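Local coordinates for protein sensor histidine kinase CusS (PDB 5KU5) that senses periplasmic copper and silver ions through this sensor domain and, as a histidine kinase, activates the response regulator CusR by phosphorylation, at residues V49-A54 and T60-P65. Numbering follows the deposited sequence.
Sequences VLISLA and TVYHSP
Ser64 and Ile51 grip each other twice at the open end of an antiparallel hairpin. Followed outward, CB of Ser64 rests against CD2 of Leu50 (3.7 Å), and its OG, turned beside its own backbone N (chi1 -60°), accepts a hydrogen bond from the amide N of Ile51, 3.0 Å away and nearly straight (167°). The hydroxyl thus stands in for a backbone carbonyl where the strand gives way to loop, while Ser64 N returns a bond to Ile51 O. The same carbonyl oxygen also receives a CA-H...O contact from His63. Two residues further along the strand, Leu53 N meets Tyr62 O at 2.7 Å, almost perfectly straight. Leu53 O is shared: Val61 N binds it at 2.7 Å and Tyr62 N reaches it only weakly. Two residues facing one make a classic beta bulge, which shifts the register by one and brings Thr60 opposite Ala54. Ile51 carries CG1 between its backbone N and carbonyl carbon (chi1 76°), which brings the end of the chain nearer the partner strand; CD1 then meets the edge of the Tyr62 ring, in its plane, 3.7 Å from CD2. On the other face of the sheet, Ser52 OG lies 3.5 Å from Thr60 CG2, and both hydroxyls hydrogen-bond to the carboxylate of Asp69, with Arg71 a further partner of Thr60. Strand 60-63 is an edge strand of the antiparallel sheet within this chain of the periplasmic sensor domain, which has the PDC fold, and strand 49-54 bonds on its far side to strand 125-135. Helices 2-25 and 32-44 pack over the face bearing Ile51 and Leu53, where Leu21 and Val43 touch Ile51, and Leu25 and Leu36 touch Leu53.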
loop_
_atom_site.group_PDB
_atom_site.type_symbol
_atom_site.label_atom_id
_atom_site.label_comp_id
_atom_site.label_asym_id
_atom_site.label_seq_id
_atom_site.Cartn_x
_atom_site.Cartn_y
_atom_site.Cartn_z
ATOM N N VAL A 49 -6.962 -0.859 5.774
ATOM C CA VAL A 49 -8.017 -1.277 4.852
ATOM C C VAL A 49 -8.934 -2.292 5.538
ATOM O O VAL A 49 -8.462 -3.212 6.208
ATOM C CB VAL A 49 -7.429 -1.890 3.555
ATOM C CG1 VAL A 49 -8.519 -2.493 2.670
ATOM C CG2 VAL A 49 -6.649 -0.839 2.782
ATOM N N LEU A 50 -10.241 -2.100 5.372
ATOM C CA LEU A 50 -11.245 -3.079 5.781
ATOM C C LEU A 50 -11.969 -3.549 4.534
ATOM O O LEU A 50 -12.190 -2.761 3.607
ATOM C CB LEU A 50 -12.256 -2.456 6.741
ATOM C CG LEU A 50 -11.723 -2.000 8.098
ATOM C CD1 LEU A 50 -12.800 -1.216 8.828
ATOM C CD2 LEU A 50 -11.246 -3.181 8.933
ATOM N N ILE A 51 -12.319 -4.834 4.501
ATOM C CA ILE A 51 -13.112 -5.375 3.403
ATOM C C ILE A 51 -14.281 -6.200 3.932
ATOM O O ILE A 51 -14.255 -6.683 5.068
ATOM C CB ILE A 51 -12.254 -6.189 2.391
ATOM C CG1 ILE A 51 -11.883 -7.581 2.924
ATOM C CG2 ILE A 51 -11.000 -5.417 1.989
ATOM C CD1 ILE A 51 -12.759 -8.702 2.399
ATOM N N SER A 52 -15.303 -6.340 3.093
ATOM C CA SER A 52 -16.429 -7.223 3.361
ATOM C C SER A 52 -16.857 -7.896 2.064
ATOM O O SER A 52 -17.000 -7.232 1.035
ATOM C CB SER A 52 -17.600 -6.444 3.947
ATOM O OG SER A 52 -18.675 -7.319 4.257
ATOM N N LEU A 53 -17.056 -9.210 2.127
ATOM C CA LEU A 53 -17.462 -10.003 0.980
ATOM C C LEU A 53 -18.885 -10.500 1.212
ATOM O O LEU A 53 -19.148 -11.213 2.185
ATOM C CB LEU A 53 -16.498 -11.176 0.789
ATOM C CG LEU A 53 -16.569 -11.916 -0.550
ATOM C CD1 LEU A 53 -16.088 -11.030 -1.692
ATOM C CD2 LEU A 53 -15.753 -13.198 -0.486
ATOM N N ALA A 54 -19.795 -10.097 0.326
ATOM C CA ALA A 54 -21.196 -10.506 0.382
ATOM C C ALA A 54 -21.453 -11.602 -0.644
ATOM O O ALA A 54 -20.827 -11.618 -1.706
ATOM C CB ALA A 54 -22.102 -9.315 0.116
ATOM N N THR A 60 -23.230 -11.284 4.254
ATOM C CA THR A 60 -21.779 -11.253 4.437
ATOM C C THR A 60 -21.211 -12.652 4.701
ATOM O O THR A 60 -21.592 -13.312 5.667
ATOM C CB THR A 60 -21.387 -10.300 5.586
ATOM O OG1 THR A 60 -21.850 -8.982 5.278
ATOM C CG2 THR A 60 -19.872 -10.266 5.792
ATOM N N VAL A 61 -20.308 -13.086 3.825
ATOM C CA VAL A 61 -19.598 -14.363 3.967
ATOM C C VAL A 61 -18.275 -14.175 4.719
ATOM O O VAL A 61 -17.857 -15.062 5.464
ATOM C CB VAL A 61 -19.401 -15.041 2.581
ATOM C CG1 VAL A 61 -18.238 -16.035 2.557
ATOM C CG2 VAL A 61 -20.687 -15.742 2.178
ATOM N N TYR A 62 -17.615 -13.037 4.510
ATOM C CA TYR A 62 -16.394 -12.702 5.239
ATOM C C TYR A 62 -16.264 -11.189 5.408
ATOM O O TYR A 62 -16.687 -10.425 4.540
ATOM C CB TYR A 62 -15.170 -13.262 4.504
ATOM C CG TYR A 62 -13.846 -12.815 5.088
ATOM C CD1 TYR A 62 -13.285 -13.471 6.185
ATOM C CD2 TYR A 62 -13.164 -11.719 4.558
ATOM C CE1 TYR A 62 -12.077 -13.053 6.729
ATOM C CE2 TYR A 62 -11.957 -11.292 5.095
ATOM C CZ TYR A 62 -11.418 -11.962 6.178
ATOM O OH TYR A 62 -10.221 -11.536 6.705
ATOM N N HIS A 63 -15.689 -10.773 6.535
ATOM C CA HIS A 63 -15.253 -9.391 6.733
ATOM C C HIS A 63 -13.999 -9.347 7.609
ATOM O O HIS A 63 -13.689 -10.314 8.306
ATOM C CB HIS A 63 -16.380 -8.533 7.323
ATOM C CG HIS A 63 -16.789 -8.926 8.709
ATOM N ND1 HIS A 63 -16.245 -8.348 9.836
ATOM C CD2 HIS A 63 -17.697 -9.830 9.149
ATOM C CE1 HIS A 63 -16.797 -8.883 10.912
ATOM N NE2 HIS A 63 -17.678 -9.786 10.522
ATOM N N SER A 64 -13.280 -8.225 7.559
ATOM C CA SER A 64 -12.010 -8.068 8.280
ATOM C C SER A 64 -12.207 -8.129 9.801
ATOM O O SER A 64 -13.224 -7.653 10.306
ATOM C CB SER A 64 -11.331 -6.749 7.901
ATOM O OG SER A 64 -11.057 -6.697 6.512
ATOM N N PRO A 65 -11.231 -8.706 10.532
ATOM C CA PRO A 65 -11.396 -8.967 11.963
ATOM C C PRO A 65 -11.216 -7.751 12.884
ATOM O O PRO A 65 -11.747 -7.754 13.995
ATOM C CB PRO A 65 -10.300 -9.996 12.240
ATOM C CG PRO A 65 -9.200 -9.588 11.323
ATOM C CD PRO A 65 -9.881 -9.090 10.072
#